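Local coordinates for protein multi-copper Oxidase CueO (Ochrobactrum, PDB 6EVG) that is a laccase-type copper enzyme that oxidises lignin model compounds and lignosulfonate, probably passing the electrons through its copper sites to dioxygen, at residues H93-P98 with M150-G155; G155-R160 with G250-N255; P242-A247 with K313-L318; E268-L273 with A455-W460. All coordinates share one frame; numbering follows the deposited sequence.

Contact 1 (H93-P98 with M150-G155); sequences HGLFVP and MVVTDG
L95 touches M150 with both of its methyl groups and V152 with CD1. That branch does most of the touching: CD1 of L95 lies 3.7 Å from SD of M150 and 4.0 Å from CG2 of V152. The other branch, CD2, meets the same sulfur, 3.9 Å from SD of M150. The leucine side chain crosses those of M150 and V152 at about a right angle, lying across two residues of one strand whose CB atoms both turn toward the loop.

M150 runs out extended as far as its sulfur, with CG anti to the backbone N (chi1 -176°), and then bends at chi3 (-77°). That bend swings CE off to one side, which makes the sulfur rather than the terminal methyl the atom that meets L95.

One shell out, I121 touches both L95 and V152. The amide of Q123 is bonded at both ends: OE1 takes the N-H of F96 and NE2 gives to the carbonyl of G94, which holds the backbone on either side of L95. Strand 148-153 is itself fixed between strands 126-131 and 67-71 of the first domain's sheet. Just before L95, H91, H93 and G94 fit the HXHG pattern that in other multicopper oxidases supplies ligands of the trinuclear copper site. In this model H93 is hydrogen-bonded to H131 and T463.

No polar pair crosses between 93-98 and 150-155. The contact is dispersion between buried methyls and a thioether, so shape rather than bond direction fits the loop after H93 to the sheet.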
loop_
_atom_site.group_PDB
_atom_site.type_symbol
_atom_site.label_atom_id
_atom_site.label_comp_id
_atom_site.label_asym_id
_atom_site.label_seq_id
_atom_site.Cartn_x
_atom_site.Cartn_y
_atom_site.Cartn_z
ATOM N N HIS A 93 2.305 -5.099 -5.831
ATOM C CA HIS A 93 1.339 -3.980 -5.678
ATOM C C HIS A 93 1.975 -2.687 -6.187
ATOM O O HIS A 93 2.737 -2.039 -5.483
ATOM C CB HIS A 93 0.940 -3.936 -4.218
ATOM C CG HIS A 93 -0.228 -3.055 -3.896
ATOM N ND1 HIS A 93 -1.121 -3.423 -2.894
ATOM C CD2 HIS A 93 -0.560 -1.830 -4.363
ATOM C CE1 HIS A 93 -1.981 -2.420 -2.762
ATOM N NE2 HIS A 93 -1.673 -1.444 -3.622
ATOM N N GLY A 94 1.638 -2.350 -7.435
ATOM C CA GLY A 94 2.203 -1.232 -8.142
ATOM C C GLY A 94 3.133 -1.550 -9.270
ATOM O O GLY A 94 3.451 -0.709 -10.099
ATOM N N LEU A 95 3.578 -2.813 -9.345
ATOM C CA LEU A 95 4.426 -3.230 -10.454
ATOM C C LEU A 95 3.586 -3.499 -11.676
ATOM O O LEU A 95 2.436 -3.959 -11.564
ATOM C CB LEU A 95 5.221 -4.504 -10.053
ATOM C CG LEU A 95 6.496 -4.772 -10.805
ATOM C CD1 LEU A 95 7.542 -3.668 -10.467
ATOM C CD2 LEU A 95 7.045 -6.136 -10.477
ATOM N N PHE A 96 4.117 -3.164 -12.862
ATOM C CA PHE A 96 3.355 -3.413 -14.110
ATOM C C PHE A 96 3.811 -4.751 -14.693
ATOM O O PHE A 96 4.910 -4.867 -15.255
ATOM C CB PHE A 96 3.572 -2.336 -15.140
ATOM C CG PHE A 96 2.910 -0.995 -14.892
ATOM C CD1 PHE A 96 2.504 -0.550 -13.645
ATOM C CD2 PHE A 96 2.771 -0.125 -15.958
ATOM C CE1 PHE A 96 1.935 0.726 -13.489
ATOM C CE2 PHE A 96 2.210 1.138 -15.786
ATOM C CZ PHE A 96 1.793 1.539 -14.559
ATOM N N VAL A 97 2.928 -5.748 -14.564
ATOM C CA VAL A 97 3.163 -7.097 -15.112
ATOM C C VAL A 97 1.858 -7.650 -15.653
ATOM O O VAL A 97 0.785 -7.351 -15.127
ATOM C CB VAL A 97 3.754 -8.074 -14.062
ATOM C CG1 VAL A 97 5.170 -7.706 -13.687
ATOM C CG2 VAL A 97 2.858 -8.240 -12.837
ATOM N N PRO A 98 1.959 -8.562 -16.614
ATOM C CA PRO A 98 0.782 -9.374 -16.941
ATOM C C PRO A 98 0.428 -10.270 -15.766
ATOM O O PRO A 98 1.277 -10.585 -14.938
ATOM C CB PRO A 98 1.208 -10.205 -18.155
ATOM C CG PRO A 98 2.667 -10.224 -18.085
ATOM C CD PRO A 98 3.138 -8.977 -17.364
ATOM N N MET A 150 9.199 -1.940 -2.941
ATOM C CA MET A 150 9.745 -2.104 -4.290
ATOM C C MET A 150 9.778 -0.806 -5.035
ATOM O O MET A 150 8.705 -0.333 -5.442
ATOM C CB MET A 150 8.926 -3.182 -5.041
ATOM C CG MET A 150 9.476 -3.498 -6.411
ATOM S SD MET A 150 8.708 -4.975 -7.163
ATOM C CE MET A 150 9.515 -6.294 -6.305
ATOM N N VAL A 151 10.945 -0.206 -5.173
ATOM C CA VAL A 151 11.122 1.022 -5.913
ATOM C C VAL A 151 11.521 0.724 -7.345
ATOM O O VAL A 151 12.451 -0.063 -7.575
ATOM C CB VAL A 151 12.183 1.922 -5.220
ATOM C CG1 VAL A 151 12.585 3.076 -6.128
ATOM C CG2 VAL A 151 11.669 2.415 -3.888
ATOM N N VAL A 152 10.822 1.341 -8.302
ATOM C CA VAL A 152 11.266 1.387 -9.688
ATOM C C VAL A 152 11.889 2.762 -9.898
ATOM O O VAL A 152 11.226 3.773 -9.661
ATOM C CB VAL A 152 10.118 1.157 -10.694
ATOM C CG1 VAL A 152 10.610 1.385 -12.113
ATOM C CG2 VAL A 152 9.581 -0.264 -10.528
ATOM N N THR A 153 13.123 2.806 -10.334
ATOM C CA THR A 153 13.858 4.038 -10.623
ATOM C C THR A 153 14.237 4.096 -12.079
ATOM O O THR A 153 14.574 3.082 -12.672
ATOM C CB THR A 153 15.059 4.206 -9.726
ATOM O OG1 THR A 153 15.615 5.504 -9.991
ATOM C CG2 THR A 153 16.068 3.119 -9.872
ATOM N N ASP A 154 14.306 5.319 -12.595
ATOM C CA ASP A 154 14.815 5.551 -13.926
ATOM C C ASP A 154 16.119 6.320 -13.923
ATOM O O ASP A 154 16.587 6.701 -14.980
ATOM C CB ASP A 154 13.789 6.289 -14.835
ATOM C CG ASP A 154 13.388 7.656 -14.321
ATOM O OD1 ASP A 154 14.046 8.145 -13.373
ATOM O OD2 ASP A 154 12.409 8.250 -14.908
ATOM N N GLY A 155 16.713 6.474 -12.729
ATOM C CA GLY A 155 18.002 7.083 -12.576
ATOM C C GLY A 155 18.014 8.607 -12.681
ATOM O O GLY A 155 19.082 9.183 -12.634
#

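Contact 2 (G155-R160 with G250-N255); sequences GKDAER and GGFIGN
Where the chain leaves the first cupredoxin domain for the second, a single helix-like turn packs R160 and D157 against F252, which lies on the outermost strand of the second domain's seven-stranded sheet. The turn is closed by R160 N bonding to K156 O.

R160 lays its guanidinium close to one corner of the phenyl ring. NE is 3.3 Å from CE2 of F252, and CZ of R160 is 3.5 Å from the same carbon. CE2 sits over one face of the guanidinium, 3.2 Å above its plane but shifted toward the rim. The two flat groups are turned 29° apart, so they are neither parallel nor perpendicular. Closer to the backbone, CD of R160 also leans on the ring, 3.6 Å from CE2 of F252. The arginine is extended from CG to NE, which carries its head across the turn to F252. D157 comes to the far end of the ring: OD1 stands 3.8 Å from CZ of F252, with the carboxylate plane steeply inclined to the phenyl.

The same OD1 makes a salt bridge with NH1 of R160 at 2.9 Å; NH1 meets the oxygen almost head-on, although the oxygen is tilted out of the guanidinium plane and the N-H...O angle is 138°. Further carboxylates hold the rest of the group, D319 at NE and D154 at NH2, while R221 takes OD2 of D157.

With a carboxylate at each of its three nitrogens, the guanidinium is probably held against rotation. Its charge is probably well compensated by D157, D154 and D319, and one face is spent on F252.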
loop_
_atom_site.group_PDB
_atom_site.type_symbol
_atom_site.label_atom_id
_atom_site.label_comp_id
_atom_site.label_asym_id
_atom_site.label_seq_id
_atom_site.Cartn_x
_atom_site.Cartn_y
_atom_site.Cartn_z
ATOM N N GLY A 155 16.713 6.474 -12.729
ATOM C CA GLY A 155 18.002 7.083 -12.576
ATOM C C GLY A 155 18.014 8.607 -12.681
ATOM O O GLY A 155 19.082 9.183 -12.634
ATOM N N LYS A 156 16.858 9.239 -12.812
ATOM C CA LYS A 156 16.787 10.699 -13.083
ATOM C C LYS A 156 16.402 11.541 -11.842
ATOM O O LYS A 156 16.096 12.743 -11.963
ATOM C CB LYS A 156 15.838 10.965 -14.247
ATOM C CG LYS A 156 16.273 10.363 -15.592
ATOM C CD LYS A 156 15.167 10.747 -16.601
ATOM C CE LYS A 156 15.291 10.297 -18.016
ATOM N NZ LYS A 156 14.159 10.968 -18.752
ATOM N N ASP A 157 16.421 10.953 -10.635
ATOM C CA ASP A 157 16.001 11.725 -9.466
ATOM C C ASP A 157 16.876 12.935 -9.188
ATOM O O ASP A 157 16.374 13.964 -8.722
ATOM C CB ASP A 157 15.816 10.877 -8.243
ATOM C CG ASP A 157 14.576 9.992 -8.319
ATOM O OD1 ASP A 157 13.834 9.976 -9.308
ATOM O OD2 ASP A 157 14.321 9.265 -7.298
ATOM N N ALA A 158 18.162 12.809 -9.437
ATOM C CA ALA A 158 19.060 13.979 -9.240
ATOM C C ALA A 158 18.651 15.125 -10.157
ATOM O O ALA A 158 18.622 16.290 -9.695
ATOM C CB ALA A 158 20.518 13.607 -9.442
ATOM N N GLU A 159 18.335 14.820 -11.406
ATOM C CA GLU A 159 17.893 15.839 -12.352
ATOM C C GLU A 159 16.548 16.455 -11.919
ATOM O O GLU A 159 16.299 17.627 -12.178
ATOM C CB GLU A 159 17.761 15.253 -13.763
ATOM C CG GLU A 159 17.418 16.282 -14.815
ATOM C CD GLU A 159 17.201 15.691 -16.196
ATOM O OE1 GLU A 159 17.629 14.534 -16.450
ATOM O OE2 GLU A 159 16.605 16.404 -17.032
ATOM N N ARG A 160 15.715 15.672 -11.238
ATOM C CA ARG A 160 14.456 16.174 -10.700
ATOM C C ARG A 160 14.649 17.077 -9.469
ATOM O O ARG A 160 13.699 17.686 -9.007
ATOM C CB ARG A 160 13.525 15.004 -10.316
ATOM C CG ARG A 160 13.042 14.165 -11.513
ATOM C CD ARG A 160 12.170 13.016 -11.048
ATOM N NE ARG A 160 11.665 12.292 -12.214
ATOM C CZ ARG A 160 12.147 11.161 -12.680
ATOM N NH1 ARG A 160 13.041 10.459 -12.029
ATOM N NH2 ARG A 160 11.685 10.719 -13.844
ATOM N N GLY A 250 1.445 5.626 -8.405
ATOM C CA GLY A 250 1.874 5.478 -9.756
ATOM C C GLY A 250 2.923 6.449 -10.216
ATOM O O GLY A 250 3.204 6.501 -11.434
ATOM N N GLY A 251 3.487 7.220 -9.295
ATOM C CA GLY A 251 4.614 8.073 -9.609
ATOM C C GLY A 251 4.362 9.561 -9.437
ATOM O O GLY A 251 3.472 9.991 -8.673
ATOM N N PHE A 252 5.220 10.325 -10.067
ATOM C CA PHE A 252 5.318 11.767 -9.790
ATOM C C PHE A 252 4.107 12.502 -10.281
ATOM O O PHE A 252 3.459 12.165 -11.286
ATOM C CB PHE A 252 6.599 12.326 -10.392
ATOM C CG PHE A 252 7.843 11.742 -9.841
ATOM C CD1 PHE A 252 8.137 11.828 -8.476
ATOM C CD2 PHE A 252 8.743 10.997 -10.655
ATOM C CE1 PHE A 252 9.264 11.271 -7.951
ATOM C CE2 PHE A 252 9.881 10.431 -10.086
ATOM C CZ PHE A 252 10.144 10.560 -8.746
ATOM N N ILE A 253 3.859 13.624 -9.586
ATOM C CA ILE A 253 2.883 14.633 -10.058
ATOM C C ILE A 253 3.631 15.817 -10.611
ATOM O O ILE A 253 4.690 16.192 -10.115
ATOM C CB ILE A 253 1.867 15.031 -9.056
ATOM C CG1 ILE A 253 2.501 15.500 -7.786
ATOM C CG2 ILE A 253 0.846 13.930 -8.860
ATOM C CD1 ILE A 253 1.540 16.286 -6.864
ATOM N N GLY A 254 3.050 16.378 -11.664
ATOM C CA GLY A 254 3.711 17.476 -12.346
ATOM C C GLY A 254 3.930 18.720 -11.508
ATOM O O GLY A 254 4.969 19.348 -11.618
ATOM N N ASN A 255 2.947 19.012 -10.646
ATOM C CA ASN A 255 2.979 20.207 -9.777
ATOM C C ASN A 255 2.877 19.792 -8.318
ATOM O O ASN A 255 1.804 19.796 -7.755
ATOM C CB ASN A 255 1.849 21.147 -10.205
ATOM C CG ASN A 255 1.873 21.419 -11.726
ATOM O OD1 ASN A 255 2.903 21.745 -12.294
ATOM N ND2 ASN A 255 0.755 21.277 -12.366
#

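Contact 3 (P242-A247 with K313-L318); sequences PLLVVA and KRPDRL
V246 and L318 form the tight end of a contact that lies on a cupredoxin sheet at a classic beta bulge, where V246 and A247 together face E271 on the neighbouring strand. Here L318 brings CD1 to 3.7 Å from CB of V246. The valine's chi1 of -63° sets CG1 beside its backbone N, where CD1 of L318 comes to 4.1 Å from CG1 of V246. The two side chains meet obliquely, and P256 and R160 also touch the leucine.

Two residues earlier on the strand, L244 faces the loop more loosely. Its CD2 comes within 3.7 Å of P315 O, an apolar atom against a backbone carbonyl, but the purely apolar approaches are longer: 4.4 Å from CD2 of L244 to CD of P315 and 4.2 Å from CD2 to CB of R314. At R314 the contact reaches solvent. Its aliphatic base borders L244, and the chain then bends at chi3.

No hydrogen bond runs directly between 242-247 and 313-318. The loop is joined to the sheet one strand further on, by the backbone bond between L318 and G254, while P315 rests on L273 of strand 269-275.

At the bulge, CD1 of L318 also lies 3.8 Å from O of V246, the carbonyl that takes the N-H of I253.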
loop_
_atom_site.group_PDB
_atom_site.type_symbol
_atom_site.label_atom_id
_atom_site.label_comp_id
_atom_site.label_asym_id
_atom_site.label_seq_id
_atom_site.Cartn_x
_atom_site.Cartn_y
_atom_site.Cartn_z
ATOM N N PRO A 242 5.126 22.064 6.235
ATOM C CA PRO A 242 4.489 21.444 5.072
ATOM C C PRO A 242 5.145 20.121 4.679
ATOM O O PRO A 242 6.372 19.946 4.790
ATOM C CB PRO A 242 4.682 22.492 3.957
ATOM C CG PRO A 242 5.591 23.443 4.456
ATOM C CD PRO A 242 5.690 23.386 5.911
ATOM N N LEU A 243 4.303 19.236 4.198
ATOM C CA LEU A 243 4.682 17.997 3.537
ATOM C C LEU A 243 4.520 18.239 2.049
ATOM O O LEU A 243 3.364 18.367 1.582
ATOM C CB LEU A 243 3.886 16.810 4.020
ATOM C CG LEU A 243 3.705 16.626 5.553
ATOM C CD1 LEU A 243 2.740 15.477 5.779
ATOM C CD2 LEU A 243 4.944 16.716 6.359
ATOM N N LEU A 244 5.611 18.337 1.297
ATOM C CA LEU A 244 5.506 18.606 -0.122
ATOM C C LEU A 244 5.298 17.262 -0.858
ATOM O O LEU A 244 6.230 16.472 -0.965
ATOM C CB LEU A 244 6.734 19.332 -0.658
ATOM C CG LEU A 244 6.700 19.616 -2.174
ATOM C CD1 LEU A 244 5.595 20.610 -2.519
ATOM C CD2 LEU A 244 8.032 20.140 -2.604
ATOM N N VAL A 245 4.073 17.022 -1.318
ATOM C CA VAL A 245 3.792 15.722 -1.948
ATOM C C VAL A 245 4.285 15.749 -3.380
ATOM O O VAL A 245 3.840 16.590 -4.184
ATOM C CB VAL A 245 2.293 15.385 -1.896
ATOM C CG1 VAL A 245 2.138 13.968 -2.477
ATOM C CG2 VAL A 245 1.737 15.448 -0.500
ATOM N N VAL A 246 5.216 14.850 -3.706
ATOM C CA VAL A 246 5.778 14.771 -5.028
ATOM C C VAL A 246 5.304 13.540 -5.821
ATOM O O VAL A 246 5.497 13.547 -7.049
ATOM C CB VAL A 246 7.319 14.810 -5.020
ATOM C CG1 VAL A 246 7.812 16.143 -4.468
ATOM C CG2 VAL A 246 7.970 13.639 -4.280
ATOM N N ALA A 247 4.724 12.556 -5.170
ATOM C CA ALA A 247 4.303 11.332 -5.886
ATOM C C ALA A 247 3.295 10.613 -5.041
ATOM O O ALA A 247 3.263 10.692 -3.825
ATOM C CB ALA A 247 5.498 10.411 -6.119
ATOM N N LYS A 313 17.042 23.048 -1.900
ATOM C CA LYS A 313 15.959 23.730 -2.549
ATOM C C LYS A 313 14.834 22.737 -2.852
ATOM O O LYS A 313 15.112 21.605 -3.124
ATOM C CB LYS A 313 16.432 24.347 -3.889
ATOM C CG LYS A 313 17.556 25.390 -3.712
ATOM C CD LYS A 313 17.140 26.530 -2.768
ATOM C CE LYS A 313 18.072 27.742 -2.861
ATOM N NZ LYS A 313 18.228 28.427 -1.541
ATOM N N ARG A 314 13.588 23.215 -2.886
ATOM C CA ARG A 314 12.409 22.388 -3.217
ATOM C C ARG A 314 12.203 22.413 -4.680
ATOM O O ARG A 314 12.241 23.499 -5.297
ATOM C CB ARG A 314 11.111 22.962 -2.489
ATOM C CG ARG A 314 11.241 23.087 -0.977
ATOM C CD ARG A 314 10.048 23.613 -0.228
ATOM N NE ARG A 314 9.555 24.823 -0.895
ATOM C CZ ARG A 314 10.125 26.033 -0.825
ATOM N NH1 ARG A 314 11.088 26.267 0.049
ATOM N NH2 ARG A 314 9.700 27.018 -1.636
ATOM N N PRO A 315 11.862 21.265 -5.272
ATOM C CA PRO A 315 11.392 21.262 -6.625
ATOM C C PRO A 315 9.930 21.771 -6.744
ATOM O O PRO A 315 9.101 21.428 -5.901
ATOM C CB PRO A 315 11.459 19.773 -6.993
ATOM C CG PRO A 315 11.199 19.056 -5.731
ATOM C CD PRO A 315 11.846 19.906 -4.685
ATOM N N ASP A 316 9.696 22.567 -7.790
ATOM C CA ASP A 316 8.339 23.037 -8.101
ATOM C C ASP A 316 7.652 22.300 -9.198
ATOM O O ASP A 316 6.430 22.297 -9.229
ATOM C CB ASP A 316 8.391 24.511 -8.485
ATOM C CG ASP A 316 8.760 25.427 -7.325
ATOM O OD1 ASP A 316 8.482 25.099 -6.140
ATOM O OD2 ASP A 316 9.307 26.487 -7.678
ATOM N N ARG A 317 8.415 21.690 -10.096
ATOM C CA ARG A 317 7.821 21.003 -11.232
ATOM C C ARG A 317 8.539 19.656 -11.464
ATOM O O ARG A 317 9.719 19.590 -11.332
ATOM C CB ARG A 317 7.891 21.857 -12.522
ATOM C CG ARG A 317 7.037 21.289 -13.654
ATOM C CD ARG A 317 6.763 22.281 -14.763
ATOM N NE ARG A 317 7.988 22.641 -15.380
ATOM C CZ ARG A 317 8.258 22.322 -16.624
ATOM N NH1 ARG A 317 7.397 21.597 -17.312
ATOM N NH2 ARG A 317 9.379 22.717 -17.158
ATOM N N LEU A 318 7.751 18.619 -11.742
ATOM C CA LEU A 318 8.265 17.302 -12.061
ATOM C C LEU A 318 7.618 16.806 -13.349
ATOM O O LEU A 318 6.666 17.414 -13.861
ATOM C CB LEU A 318 8.007 16.343 -10.898
ATOM C CG LEU A 318 8.715 16.680 -9.588
ATOM C CD1 LEU A 318 8.203 15.790 -8.491
ATOM C CD2 LEU A 318 10.234 16.593 -9.714
#

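Contact 4 (E268-L273 with A455-W460); sequences ERYEVL and AHQSGW. With EDO (1,2-ethanediol), chain D.
Y270 points its CB toward the 455-460 loop, where H456 meets the ring edge and Q457 the hydroxyl. With CG anti to the carbonyl carbon (chi1 -70°), the phenol leaves the strand and passes among V245, S248, L262 and I264. CD1 of Y270 is 4.1 Å from O of H456. CE1 comes closer, 3.5 Å from that oxygen, which sits at the ring's edge in its plane. The same CE1 is 4.0 Å from CD2 of H456, approaching near the imidazole plane. The two rings are set obliquely, their planes 55° apart.

Y270 belongs to strand 269-275 in the sheet of the second cupredoxin domain, while H456 and Q457 lie on a loop of the third, so the tyrosine spans the interface between domains. The imidazole takes the crowded position over its own backbone (chi1 74°), is hydrogen-bonded through ND1 to E257, and has CG of Q457 over one face, toward the rim. The short 3-10 turn beneath it is closed by S458, whose OG (2.7 Å) and N both bond to O of A455.

At the tip, OH of Y270 stands 3.6 Å from CG of Q457 and 2.9 Å from OE2 of E268. That carboxylate oxygen is salt-bridged to K461, and it also accepts a hydrogen bond from O1 of a 1,2-ethanediol at 2.8 Å. The diol, probably left from the crystallisation liquor, is bonded to L465 O too, and its C1 lies 3.8 Å from OH of Y270.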
loop_
_atom_site.group_PDB
_atom_site.type_symbol
_atom_site.label_atom_id
_atom_site.label_comp_id
_atom_site.label_asym_id
_atom_site.label_seq_id
_atom_site.Cartn_x
_atom_site.Cartn_y
_atom_site.Cartn_z
ATOM N N GLU A 268 -2.099 2.615 -0.039
ATOM C CA GLU A 268 -1.623 3.819 -0.686
ATOM C C GLU A 268 -0.200 4.133 -0.287
ATOM O O GLU A 268 0.251 3.838 0.822
ATOM C CB GLU A 268 -2.505 5.035 -0.331
ATOM C CG GLU A 268 -3.924 5.009 -0.856
ATOM C CD GLU A 268 -4.557 6.398 -0.642
ATOM O OE1 GLU A 268 -5.051 6.640 0.484
ATOM O OE2 GLU A 268 -4.506 7.206 -1.605
ATOM N N ARG A 269 0.444 4.826 -1.241
ATOM C CA ARG A 269 1.787 5.370 -1.008
ATOM C C ARG A 269 1.798 6.837 -1.368
ATOM O O ARG A 269 1.212 7.248 -2.368
ATOM C CB ARG A 269 2.881 4.668 -1.858
ATOM C CG ARG A 269 3.153 3.213 -1.490
ATOM C CD ARG A 269 2.196 2.214 -2.121
ATOM N NE ARG A 269 2.427 2.108 -3.551
ATOM C CZ ARG A 269 1.518 1.712 -4.430
ATOM N NH1 ARG A 269 0.264 1.416 -4.055
ATOM N NH2 ARG A 269 1.861 1.590 -5.716
ATOM N N TYR A 270 2.559 7.629 -0.596
ATOM C CA TYR A 270 2.866 9.001 -0.974
ATOM C C TYR A 270 4.352 9.246 -0.670
ATOM O O TYR A 270 4.846 8.880 0.405
ATOM C CB TYR A 270 2.037 10.018 -0.195
ATOM C CG TYR A 270 0.572 10.004 -0.590
ATOM C CD1 TYR A 270 0.129 10.735 -1.674
ATOM C CD2 TYR A 270 -0.347 9.220 0.075
ATOM C CE1 TYR A 270 -1.220 10.712 -2.047
ATOM C CE2 TYR A 270 -1.687 9.195 -0.282
ATOM C CZ TYR A 270 -2.095 9.935 -1.350
ATOM O OH TYR A 270 -3.435 9.889 -1.784
ATOM N N GLU A 271 5.013 9.922 -1.608
ATOM C CA GLU A 271 6.390 10.410 -1.358
ATOM C C GLU A 271 6.298 11.912 -1.084
ATOM O O GLU A 271 5.665 12.648 -1.874
ATOM C CB GLU A 271 7.294 10.147 -2.538
ATOM C CG GLU A 271 7.380 8.690 -2.982
ATOM C CD GLU A 271 8.378 8.446 -4.071
ATOM O OE1 GLU A 271 9.495 8.963 -3.995
ATOM O OE2 GLU A 271 8.025 7.768 -5.042
ATOM N N VAL A 272 6.878 12.323 0.039
ATOM C CA VAL A 272 6.810 13.723 0.458
ATOM C C VAL A 272 8.195 14.227 0.762
ATOM O O VAL A 272 9.105 13.500 1.162
ATOM C CB VAL A 272 5.905 13.878 1.669
ATOM C CG1 VAL A 272 4.502 13.374 1.369
ATOM C CG2 VAL A 272 6.472 13.306 2.933
ATOM N N LEU A 273 8.377 15.533 0.553
ATOM C CA LEU A 273 9.618 16.212 0.966
ATOM C C LEU A 273 9.303 17.094 2.157
ATOM O O LEU A 273 8.347 17.862 2.135
ATOM C CB LEU A 273 10.182 17.049 -0.179
ATOM C CG LEU A 273 10.463 16.371 -1.486
ATOM C CD1 LEU A 273 11.135 17.257 -2.491
ATOM C CD2 LEU A 273 11.165 15.095 -1.417
ATOM N N ALA A 455 -4.266 18.300 -6.009
ATOM C CA ALA A 455 -3.137 17.943 -6.843
ATOM C C ALA A 455 -2.403 16.670 -6.367
ATOM O O ALA A 455 -2.037 15.814 -7.174
ATOM C CB ALA A 455 -2.127 19.094 -6.957
ATOM N N HIS A 456 -2.213 16.546 -5.054
ATOM C CA HIS A 456 -1.472 15.407 -4.535
ATOM C C HIS A 456 -2.154 14.051 -4.820
ATOM O O HIS A 456 -1.468 13.002 -4.740
ATOM C CB HIS A 456 -1.108 15.555 -3.070
ATOM C CG HIS A 456 -2.214 15.390 -2.072
ATOM N ND1 HIS A 456 -3.124 16.386 -1.770
ATOM C CD2 HIS A 456 -2.491 14.398 -1.192
ATOM C CE1 HIS A 456 -3.893 16.005 -0.758
ATOM N NE2 HIS A 456 -3.555 14.781 -0.392
ATOM N N GLN A 457 -3.480 14.072 -5.081
ATOM C CA GLN A 457 -4.221 12.852 -5.355
ATOM C C GLN A 457 -4.591 12.731 -6.829
ATOM O O GLN A 457 -5.432 11.885 -7.158
ATOM C CB GLN A 457 -5.472 12.836 -4.510
ATOM C CG GLN A 457 -5.185 12.811 -3.008
ATOM C CD GLN A 457 -6.402 13.013 -2.111
ATOM O OE1 GLN A 457 -7.506 13.245 -2.583
ATOM N NE2 GLN A 457 -6.208 12.826 -0.799
ATOM N N SER A 458 -3.982 13.526 -7.697
ATOM C CA SER A 458 -4.429 13.654 -9.091
ATOM C C SER A 458 -3.617 12.870 -10.100
ATOM O O SER A 458 -4.007 12.823 -11.273
ATOM C CB SER A 458 -4.452 15.122 -9.509
ATOM O OG SER A 458 -3.110 15.635 -9.607
ATOM N N GLY A 459 -2.489 12.299 -9.680
ATOM C CA GLY A 459 -1.625 11.576 -10.613
ATOM C C GLY A 459 -2.094 10.129 -10.859
ATOM O O GLY A 459 -3.242 9.789 -10.617
ATOM N N TRP A 460 -1.179 9.308 -11.344
ATOM C CA TRP A 460 -1.534 7.875 -11.489
ATOM C C TRP A 460 -1.633 7.207 -10.154
ATOM O O TRP A 460 -0.693 7.367 -9.311
ATOM C CB TRP A 460 -0.509 7.166 -12.382
ATOM C CG TRP A 460 -0.670 7.440 -13.816
ATOM C CD1 TRP A 460 0.144 8.138 -14.662
ATOM C CD2 TRP A 460 -1.795 7.022 -14.641
ATOM N NE1 TRP A 460 -0.376 8.193 -15.921
ATOM C CE2 TRP A 460 -1.562 7.484 -15.954
ATOM C CE3 TRP A 460 -2.917 6.248 -14.387
ATOM C CZ2 TRP A 460 -2.437 7.193 -16.999
ATOM C CZ3 TRP A 460 -3.775 5.958 -15.458
ATOM C CH2 TRP A 460 -3.524 6.395 -16.717
HETATM C C1 EDO D . -7.225 9.593 -2.339
HETATM O O1 EDO D . -7.056 8.224 -1.978
HETATM C C2 EDO D . -8.698 9.904 -2.464
HETATM O O2 EDO D . -9.396 9.818 -1.210
#

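From the N terminus, contact 1 closes first, bringing the loop after strand 91-93 back onto strand 148-153 within the first domain. G155 ends it and begins contact 2, which ties the connection out of that domain to strand 251-259 of the second. Contact 3 crosses contact 2, since 242-247 lies inside the latter's loop and 313-318 beyond it, and strands 243-248 and 251-259 are neighbours. Contact 4 opens within contact 3 and closes far outside, crossing it and reaching the third domain. A probable backbone hydrogen bond from G250 N to W460 O links contacts 2 and 4.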